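Local coordinates for protein AopB (Aeromonas hydrophila, PDB 3WXX) that probably serves as a membrane-inserting translocator of the type III secretion system, held by its chaperone AcrH before the translocon assembles, at residues Ala37-Leu42 against Ile192-Val197; Ser125-Met130 against Met148-Gly153. All blocks are in the same frame, centred on the assembly; numbering follows the deposited sequence.

Interaction 1: residues Ala37-Leu42 against Ile192-Val197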
loop_
_atom_site.group_PDB
_atom_site.type_symbol
_atom_site.label_atom_id
_atom_site.label_comp_id
_atom_site.label_asym_id
_atom_site.label_seq_id
_atom_site.Cartn_x
_atom_site.Cartn_y
_atom_site.Cartn_z
ATOM N N ALA B 37 -13.014 -8.291 -7.954
ATOM C CA ALA B 37 -14.404 -8.687 -8.153
ATOM C C ALA B 37 -14.441 -10.154 -8.579
ATOM O O ALA B 37 -15.145 -10.961 -7.957
ATOM C CB ALA B 37 -15.060 -7.807 -9.198
ATOM N N ASN B 38 -13.679 -10.485 -9.629
ATOM C CA ASN B 38 -13.503 -11.882 -10.046
ATOM C C ASN B 38 -12.920 -12.758 -8.946
ATOM O O ASN B 38 -13.156 -13.953 -8.921
ATOM C CB ASN B 38 -12.582 -11.977 -11.270
ATOM C CG ASN B 38 -13.208 -11.411 -12.538
ATOM O OD1 ASN B 38 -14.430 -11.309 -12.648
ATOM N ND2 ASN B 38 -12.372 -11.056 -13.510
ATOM N N ALA B 39 -12.096 -12.170 -8.087
ATOM C CA ALA B 39 -11.472 -12.901 -7.001
ATOM C C ALA B 39 -12.510 -13.357 -5.993
ATOM O O ALA B 39 -12.516 -14.515 -5.592
ATOM C CB ALA B 39 -10.419 -12.037 -6.320
ATOM N N ALA B 40 -13.371 -12.433 -5.568
ATOM C CA ALA B 40 -14.444 -12.722 -4.592
ATOM C C ALA B 40 -15.431 -13.764 -5.136
ATOM O O ALA B 40 -15.802 -14.721 -4.449
ATOM C CB ALA B 40 -15.176 -11.437 -4.249
ATOM N N LYS B 41 -15.846 -13.542 -6.383
ATOM C CA LYS B 41 -16.626 -14.494 -7.163
ATOM C C LYS B 41 -16.033 -15.908 -7.033
ATOM O O LYS B 41 -16.632 -16.763 -6.395
ATOM C CB LYS B 41 -16.681 -14.010 -8.620
ATOM C CG LYS B 41 -17.443 -14.884 -9.601
ATOM C CD LYS B 41 -17.498 -14.186 -10.964
ATOM C CE LYS B 41 -17.376 -15.130 -12.133
ATOM N NZ LYS B 41 -16.985 -14.385 -13.359
ATOM N N LEU B 42 -14.843 -16.139 -7.583
ATOM C CA LEU B 42 -14.163 -17.450 -7.486
ATOM C C LEU B 42 -13.982 -17.980 -6.064
ATOM O O LEU B 42 -13.842 -19.175 -5.878
ATOM C CB LEU B 42 -12.785 -17.395 -8.156
ATOM C CG LEU B 42 -12.675 -17.688 -9.663
ATOM C CD1 LEU B 42 -13.679 -16.927 -10.504
ATOM C CD2 LEU B 42 -11.267 -17.355 -10.132
ATOM N N ILE B 192 -3.563 -12.901 -3.684
ATOM C CA ILE B 192 -2.972 -13.911 -4.586
ATOM C C ILE B 192 -3.900 -14.269 -5.733
ATOM O O ILE B 192 -3.473 -14.363 -6.891
ATOM C CB ILE B 192 -2.584 -15.215 -3.869
ATOM C CG1 ILE B 192 -1.268 -15.019 -3.132
ATOM C CG2 ILE B 192 -2.316 -16.302 -4.872
ATOM C CD1 ILE B 192 -1.443 -14.557 -1.722
ATOM N N VAL B 193 -5.167 -14.479 -5.403
ATOM C CA VAL B 193 -6.124 -14.823 -6.426
ATOM C C VAL B 193 -6.212 -13.639 -7.375
ATOM O O VAL B 193 -6.061 -13.789 -8.594
ATOM C CB VAL B 193 -7.501 -15.161 -5.823
ATOM C CG1 VAL B 193 -8.523 -15.387 -6.920
ATOM C CG2 VAL B 193 -7.411 -16.396 -4.935
ATOM N N SER B 194 -6.457 -12.460 -6.806
ATOM C CA SER B 194 -6.569 -11.236 -7.608
ATOM C C SER B 194 -5.371 -11.110 -8.543
ATOM O O SER B 194 -5.552 -10.722 -9.692
ATOM C CB SER B 194 -6.682 -9.995 -6.717
ATOM O OG SER B 194 -7.216 -10.328 -5.435
ATOM N N ILE B 195 -4.149 -11.405 -8.058
ATOM C CA ILE B 195 -2.961 -11.331 -8.936
ATOM C C ILE B 195 -3.120 -12.347 -10.049
ATOM O O ILE B 195 -2.951 -12.018 -11.220
ATOM C CB ILE B 195 -1.612 -11.598 -8.221
ATOM C CG1 ILE B 195 -1.267 -10.541 -7.159
ATOM C CG2 ILE B 195 -0.468 -11.624 -9.221
ATOM C CD1 ILE B 195 -0.950 -9.167 -7.704
ATOM N N ALA B 196 -3.497 -13.570 -9.669
ATOM C CA ALA B 196 -3.674 -14.654 -10.628
ATOM C C ALA B 196 -4.572 -14.190 -11.737
ATOM O O ALA B 196 -4.218 -14.277 -12.909
ATOM C CB ALA B 196 -4.267 -15.872 -9.966
ATOM N N VAL B 197 -5.716 -13.634 -11.353
ATOM C CA VAL B 197 -6.687 -13.082 -12.316
ATOM C C VAL B 197 -6.095 -11.975 -13.192
ATOM O O VAL B 197 -6.141 -12.064 -14.405
ATOM C CB VAL B 197 -7.933 -12.522 -11.591
ATOM C CG1 VAL B 197 -8.746 -11.619 -12.512
ATOM C CG2 VAL B 197 -8.786 -13.666 -11.037
#
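Ala39 sits opposite Val193 and Ser194 where helix 24-42 crosses helix 179-198, and its methyl group meets both. CB of Ala39 lies 3.9 Å from CG1 of Val193, the branch turned anti to its own backbone N (chi1 174°), and CG1 also reaches CA of Ala39 at 3.9 Å. The same CB is 3.7 Å from OG of Ser194, a packing contact, since a methyl offers no conventional hydrogen bond; the hydroxyl is bonded to the carbonyl O of Val190, one turn earlier in its helix. One turn beyond Val193, Val197 presents both methyls to Asn38: CG1 of Val197 is 4.0 Å from CB of Asn38 and CG2 is 4.2 Å from it. The Asn38 side chain lies nearly perpendicular to that of Val197, and the amide end passes CG1 of Val197 with ND2 at 3.8 Å.

The small side chains of Ala39 and Ser194 suit a close approach: the local axes come within 8.5 Å at an angle of 117°, and CA of Ala39 is 5.2 Å from CA of Ser194. Further out, Val193 also touches Leu43, just past the end of helix 24-42, while Ile195 turns to helix 126-151. Since no hydrogen bond spans the segments, the crossing rests on van der Waals packing of a methyl, two valines and two polar side chains, with the serine hydroxyl satisfied inside its own helix.

Interaction 2: residues Ser125-Met130 against Met148-Gly153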
loop_
_atom_site.group_PDB
_atom_site.type_symbol
_atom_site.label_atom_id
_atom_site.label_comp_id
_atom_site.label_asym_id
_atom_site.label_seq_id
_atom_site.Cartn_x
_atom_site.Cartn_y
_atom_site.Cartn_z
ATOM N N SER B 125 3.999 -0.489 9.936
ATOM C CA SER B 125 3.148 -1.585 10.425
ATOM C C SER B 125 3.794 -2.905 10.084
ATOM O O SER B 125 4.707 -2.970 9.234
ATOM C CB SER B 125 1.757 -1.554 9.781
ATOM O OG SER B 125 1.835 -1.612 8.367
ATOM N N ALA B 126 3.303 -3.966 10.712
ATOM C CA ALA B 126 3.793 -5.333 10.423
ATOM C C ALA B 126 3.538 -5.761 8.969
ATOM O O ALA B 126 4.382 -6.400 8.361
ATOM C CB ALA B 126 3.135 -6.315 11.349
ATOM N N ILE B 127 2.353 -5.441 8.437
ATOM C CA ILE B 127 2.021 -5.767 7.056
ATOM C C ILE B 127 3.050 -5.132 6.160
ATOM O O ILE B 127 3.700 -5.797 5.360
ATOM C CB ILE B 127 0.639 -5.225 6.629
ATOM C CG1 ILE B 127 -0.500 -5.927 7.334
ATOM C CG2 ILE B 127 0.449 -5.404 5.139
ATOM C CD1 ILE B 127 -0.579 -7.402 7.018
ATOM N N ALA B 128 3.208 -3.831 6.289
ATOM C CA ALA B 128 4.084 -3.125 5.375
ATOM C C ALA B 128 5.501 -3.674 5.459
ATOM O O ALA B 128 6.211 -3.772 4.471
ATOM C CB ALA B 128 4.070 -1.641 5.685
ATOM N N SER B 129 5.882 -4.050 6.659
ATOM C CA SER B 129 7.146 -4.679 6.925
ATOM C C SER B 129 7.369 -5.972 6.138
ATOM O O SER B 129 8.437 -6.174 5.556
ATOM C CB SER B 129 7.206 -4.969 8.401
ATOM O OG SER B 129 8.541 -5.151 8.766
HETATM N N MSE B 130 6.347 -6.823 6.063
HETATM C CA MSE B 130 6.432 -7.981 5.212
HETATM C C MSE B 130 6.540 -7.566 3.766
HETATM O O MSE B 130 7.279 -8.202 2.980
HETATM C CB MSE B 130 5.228 -8.891 5.302
HETATM C CG MSE B 130 5.034 -9.688 3.984
HETATM SE SE MSE B 130 3.198 -10.312 4.013
HETATM C CE MSE B 130 2.797 -10.622 5.965
HETATM N N MSE B 148 -1.861 -4.834 -3.047
HETATM C CA MSE B 148 -3.148 -5.499 -3.025
HETATM C C MSE B 148 -3.606 -5.763 -1.625
HETATM O O MSE B 148 -4.700 -5.385 -1.258
HETATM C CB MSE B 148 -3.109 -6.853 -3.723
HETATM C CG MSE B 148 -2.850 -6.759 -5.233
HETATM SE SE MSE B 148 -4.501 -6.330 -6.131
HETATM C CE MSE B 148 -3.800 -7.045 -7.800
HETATM N N MSE B 149 -2.781 -6.370 -0.799
HETATM C CA MSE B 149 -3.200 -6.563 0.554
HETATM C C MSE B 149 -3.611 -5.291 1.275
HETATM O O MSE B 149 -4.589 -5.283 2.063
HETATM C CB MSE B 149 -2.044 -7.121 1.313
HETATM C CG MSE B 149 -1.825 -8.530 0.847
HETATM SE SE MSE B 149 -0.165 -9.118 1.683
HETATM C CE MSE B 149 -0.599 -8.523 3.514
ATOM N N ILE B 150 -2.845 -4.209 1.053
ATOM C CA ILE B 150 -3.071 -2.977 1.780
ATOM C C ILE B 150 -4.281 -2.242 1.255
ATOM O O ILE B 150 -5.075 -1.722 2.031
ATOM C CB ILE B 150 -1.842 -2.099 1.724
ATOM C CG1 ILE B 150 -0.789 -2.679 2.678
ATOM C CG2 ILE B 150 -2.196 -0.664 2.085
ATOM C CD1 ILE B 150 0.537 -1.963 2.603
ATOM N N VAL B 151 -4.453 -2.236 -0.062
ATOM C CA VAL B 151 -5.682 -1.690 -0.624
ATOM C C VAL B 151 -6.959 -2.325 -0.046
ATOM O O VAL B 151 -7.933 -1.608 0.167
ATOM C CB VAL B 151 -5.692 -1.747 -2.158
ATOM C CG1 VAL B 151 -7.096 -1.637 -2.700
ATOM C CG2 VAL B 151 -4.885 -0.594 -2.692
ATOM N N GLY B 152 -6.972 -3.633 0.224
ATOM C CA GLY B 152 -8.118 -4.240 0.918
ATOM C C GLY B 152 -9.147 -4.879 0.002
ATOM O O GLY B 152 -9.489 -6.055 0.159
ATOM N N GLY B 153 -9.637 -4.124 -0.973
ATOM C CA GLY B 153 -10.452 -4.692 -2.060
ATOM C C GLY B 153 -11.657 -5.527 -1.624
ATOM O O GLY B 153 -12.740 -4.986 -1.349
#
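A helical hairpin brings Ile127, at the start of helix 126-151, against Met149 and Ile150, at its end. The evidence is in the spacing: CA of Ile127 and CA of Ile150 are 7.8 Å apart although 23 residues separate them, far less than a straight helix would span, and the two segments run in roughly opposite directions.

Met149, present as selenomethionine, reaches across with its terminal methyl. Its chain bends at the last torsion (chi3 48°), and CE comes to 3.7 Å from CG2 of Ile127 and equally 3.7 Å from CD1 of that residue, meeting both branches of the isoleucine. One turn along from Ile127, the selenium of Met130 lies more loosely, with SE 4.2 Å from CE of Met149. Ile150 adds CG1, 3.9 Å from CG2 of Ile127, the two side chains running alongside one another with opposed directions.

Both arms fall in predicted transmembrane segments, and their antiparallel, apolar packing is consistent with a membrane hairpin of the translocator, here in complex with AcrH. Ser125 is the N-cap of the first arm: its OG accepts a weak bond from N of Ala128 at 3.3 Å and is also bonded to Asp81 of the AcrH chain. At the far end Gly152 leaves the helix with positive phi (96°), and the carbonyl O of Val151 is bonded to Gln50 of AcrH. On the AopB side, Met149 also packs on Ala191 of helix 179-198, and Met130 on Val211 and Ala214 of helix 201-217.

From the N terminus, helix 24-42 comes first, and the partner of its last turns, in helix 179-198, lies some 150 residues later, so interaction 1 closes a long loop. Interaction 2 lies wholly within that span: 125-130 and 148-153 close a short loop of 17 intervening residues, all helical, and the two loops therefore nest without crossing. Their centres are about 17 Å apart, yet they meet through one side chain, CE of Met148 lying 3.6 Å from CD1 of Ile195. Helix 179-198 thus lies between the N-terminal helix and the hairpin, with the predicted transmembrane segments packed together in the chaperone complex.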